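Local structure of uncharacterized protein (4WRP) at residues Gly4-Tyr9 with Phe65-His70. The protein is of unknown function but probably acts as a Legionella effector, the chain here being the C-terminal DUF5617 domain of a longer polypeptide. Numbering follows the deposited sequence.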
loop_
_atom_site.group_PDB
_atom_site.type_symbol
_atom_site.label_atom_id
_atom_site.label_comp_id
_atom_site.label_asym_id
_atom_site.label_seq_id
_atom_site.Cartn_x
_atom_site.Cartn_y
_atom_site.Cartn_z
ATOM N N GLY A 4 0.562 13.109 8.085
ATOM C CA GLY A 4 0.390 14.398 7.443
ATOM C C GLY A 4 0.605 14.428 5.964
ATOM O O GLY A 4 0.547 15.494 5.375
ATOM N N ASN A 5 0.801 13.257 5.342
ATOM C CA ASN A 5 0.954 13.093 3.876
ATOM C C ASN A 5 0.848 11.593 3.582
ATOM O O ASN A 5 0.874 10.750 4.510
ATOM C CB ASN A 5 2.303 13.673 3.356
ATOM C CG ASN A 5 3.497 13.167 4.171
ATOM O OD1 ASN A 5 3.830 11.988 4.123
ATOM N ND2 ASN A 5 4.083 14.042 4.975
ATOM N N PHE A 6 0.752 11.279 2.299
ATOM C CA PHE A 6 0.520 9.934 1.871
ATOM C C PHE A 6 1.673 8.988 2.243
ATOM O O PHE A 6 1.438 7.851 2.683
ATOM C CB PHE A 6 0.227 9.932 0.385
ATOM C CG PHE A 6 -0.156 8.605 -0.134
ATOM C CD1 PHE A 6 -1.433 8.110 0.086
ATOM C CD2 PHE A 6 0.730 7.848 -0.850
ATOM C CE1 PHE A 6 -1.798 6.867 -0.430
ATOM C CE2 PHE A 6 0.367 6.602 -1.359
ATOM C CZ PHE A 6 -0.894 6.108 -1.141
ATOM N N ALA A 7 2.903 9.447 2.114
ATOM C CA ALA A 7 4.053 8.587 2.483
ATOM C C ALA A 7 4.047 8.262 3.971
ATOM O O ALA A 7 4.355 7.162 4.364
ATOM C CB ALA A 7 5.381 9.233 2.055
ATOM N N ALA A 8 3.677 9.219 4.809
ATOM C CA ALA A 8 3.588 8.973 6.262
ATOM C C ALA A 8 2.473 7.987 6.584
ATOM O O ALA A 8 2.661 7.107 7.446
ATOM C CB ALA A 8 3.388 10.258 7.034
ATOM N N TYR A 9 1.330 8.091 5.893
ATOM C CA TYR A 9 0.288 7.050 6.056
ATOM C C TYR A 9 0.843 5.646 5.660
ATOM O O TYR A 9 0.606 4.656 6.331
ATOM C CB TYR A 9 -0.979 7.383 5.262
ATOM C CG TYR A 9 -1.984 6.266 5.361
ATOM C CD1 TYR A 9 -1.919 5.170 4.511
ATOM C CD2 TYR A 9 -3.009 6.293 6.312
ATOM C CE1 TYR A 9 -2.824 4.124 4.609
ATOM C CE2 TYR A 9 -3.934 5.242 6.417
ATOM C CZ TYR A 9 -3.832 4.164 5.559
ATOM O OH TYR A 9 -4.706 3.125 5.627
ATOM N N PHE A 65 -8.214 7.597 8.623
ATOM C CA PHE A 65 -7.334 8.633 8.128
ATOM C C PHE A 65 -7.686 9.040 6.677
ATOM O O PHE A 65 -8.197 8.239 5.859
ATOM C CB PHE A 65 -5.852 8.253 8.250
ATOM C CG PHE A 65 -5.370 8.023 9.666
ATOM C CD1 PHE A 65 -5.957 8.660 10.768
ATOM C CD2 PHE A 65 -4.294 7.188 9.891
ATOM C CE1 PHE A 65 -5.467 8.458 12.059
ATOM C CE2 PHE A 65 -3.806 6.990 11.177
ATOM C CZ PHE A 65 -4.382 7.630 12.262
ATOM N N HIS A 66 -7.424 10.310 6.379
ATOM C CA HIS A 66 -7.748 10.875 5.072
ATOM C C HIS A 66 -7.136 10.065 3.918
ATOM O O HIS A 66 -7.757 9.847 2.896
ATOM C CB HIS A 66 -7.200 12.268 5.014
ATOM C CG HIS A 66 -7.418 12.934 3.711
ATOM N ND1 HIS A 66 -8.676 13.278 3.261
ATOM C CD2 HIS A 66 -6.547 13.332 2.761
ATOM C CE1 HIS A 66 -8.562 13.880 2.095
ATOM N NE2 HIS A 66 -7.284 13.932 1.777
ATOM N N TRP A 67 -5.904 9.614 4.125
ATOM C CA TRP A 67 -5.147 8.935 3.101
ATOM C C TRP A 67 -5.602 7.534 2.802
ATOM O O TRP A 67 -5.170 6.963 1.815
ATOM C CB TRP A 67 -3.694 8.875 3.516
ATOM C CG TRP A 67 -3.222 10.180 3.975
ATOM C CD1 TRP A 67 -2.946 10.556 5.259
ATOM C CD2 TRP A 67 -3.008 11.311 3.165
ATOM N NE1 TRP A 67 -2.544 11.858 5.286
ATOM C CE2 TRP A 67 -2.559 12.341 4.001
ATOM C CE3 TRP A 67 -3.113 11.544 1.783
ATOM C CZ2 TRP A 67 -2.245 13.598 3.513
ATOM C CZ3 TRP A 67 -2.810 12.762 1.307
ATOM C CH2 TRP A 67 -2.384 13.792 2.167
ATOM N N ASN A 68 -6.434 6.974 3.666
ATOM C CA ASN A 68 -6.855 5.601 3.536
ATOM C C ASN A 68 -7.522 5.318 2.204
ATOM O O ASN A 68 -7.253 4.309 1.583
ATOM C CB ASN A 68 -7.786 5.196 4.671
ATOM C CG ASN A 68 -8.344 3.809 4.494
ATOM O OD1 ASN A 68 -9.482 3.631 4.078
ATOM N ND2 ASN A 68 -7.561 2.820 4.847
ATOM N N ARG A 69 -8.381 6.210 1.775
ATOM C CA ARG A 69 -9.136 5.968 0.583
ATOM C C ARG A 69 -8.236 5.733 -0.626
ATOM O O ARG A 69 -8.405 4.750 -1.343
ATOM C CB ARG A 69 -10.102 7.106 0.309
ATOM C CG ARG A 69 -10.999 6.770 -0.858
ATOM C CD ARG A 69 -11.969 7.904 -1.056
ATOM N NE ARG A 69 -12.326 8.087 -2.462
ATOM C CZ ARG A 69 -13.570 8.129 -2.928
ATOM N NH1 ARG A 69 -13.779 8.330 -4.225
ATOM N NH2 ARG A 69 -14.600 8.004 -2.102
ATOM N N HIS A 70 -7.267 6.612 -0.854
ATOM C CA HIS A 70 -6.431 6.448 -1.994
ATOM C C HIS A 70 -5.472 5.263 -1.776
ATOM O O HIS A 70 -5.137 4.558 -2.710
ATOM C CB HIS A 70 -5.600 7.679 -2.242
ATOM C CG HIS A 70 -4.723 7.558 -3.438
ATOM N ND1 HIS A 70 -5.219 7.573 -4.724
ATOM C CD2 HIS A 70 -3.386 7.402 -3.549
ATOM C CE1 HIS A 70 -4.220 7.460 -5.578
ATOM N NE2 HIS A 70 -3.100 7.331 -4.889
#
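The indole of Trp-67 lies against the first turn of helix 6-21 and meets its N-cap, a small example of how an aromatic plate can pack on a helix start at the meeting of two helix N-termini in this all-alpha domain. One face takes the peptide between Asn-5 and Phe-6: Phe-6 N sits 3.7 Å above the plane over its centre, and Asn-5 CA approaches Trp-67 CZ2 to 3.3 Å. That peptide is gripped from within its own segment by Tyr-9 N, which donates to Asn-5 O (3.0 Å); separately, Asn-5 OD1 caps the helix by accepting from Ala-8 N (2.9 Å). On the other face of the indole lies His-66 CD2, while NE1 donates to Pro-3 O in the N-terminal tail.

Phe-6 and Tyr-9, from the same helix turn, pack near the base of the Trp-67 side chain. Phe-6 also receives the edge of the His-70 imidazole on its face, an offset edge-to-face pair with planes at 65° and CD2 of His-70 3.5 Å from CE1 of Phe-6. With CG anti to the backbone N (chi1 176°), Tyr-9 lays CB and CG against Trp-67 CB and meets Phe-65 at the ring edge through CD2. Its hydroxyl is gripped twice, which fixes the ring's far end: Tyr-48 OH is one partner, and Asn-68 ND2 reaches Tyr-9 OH at 3.0 Å, nearly straight at 170°, with the oxygen almost in the amide plane.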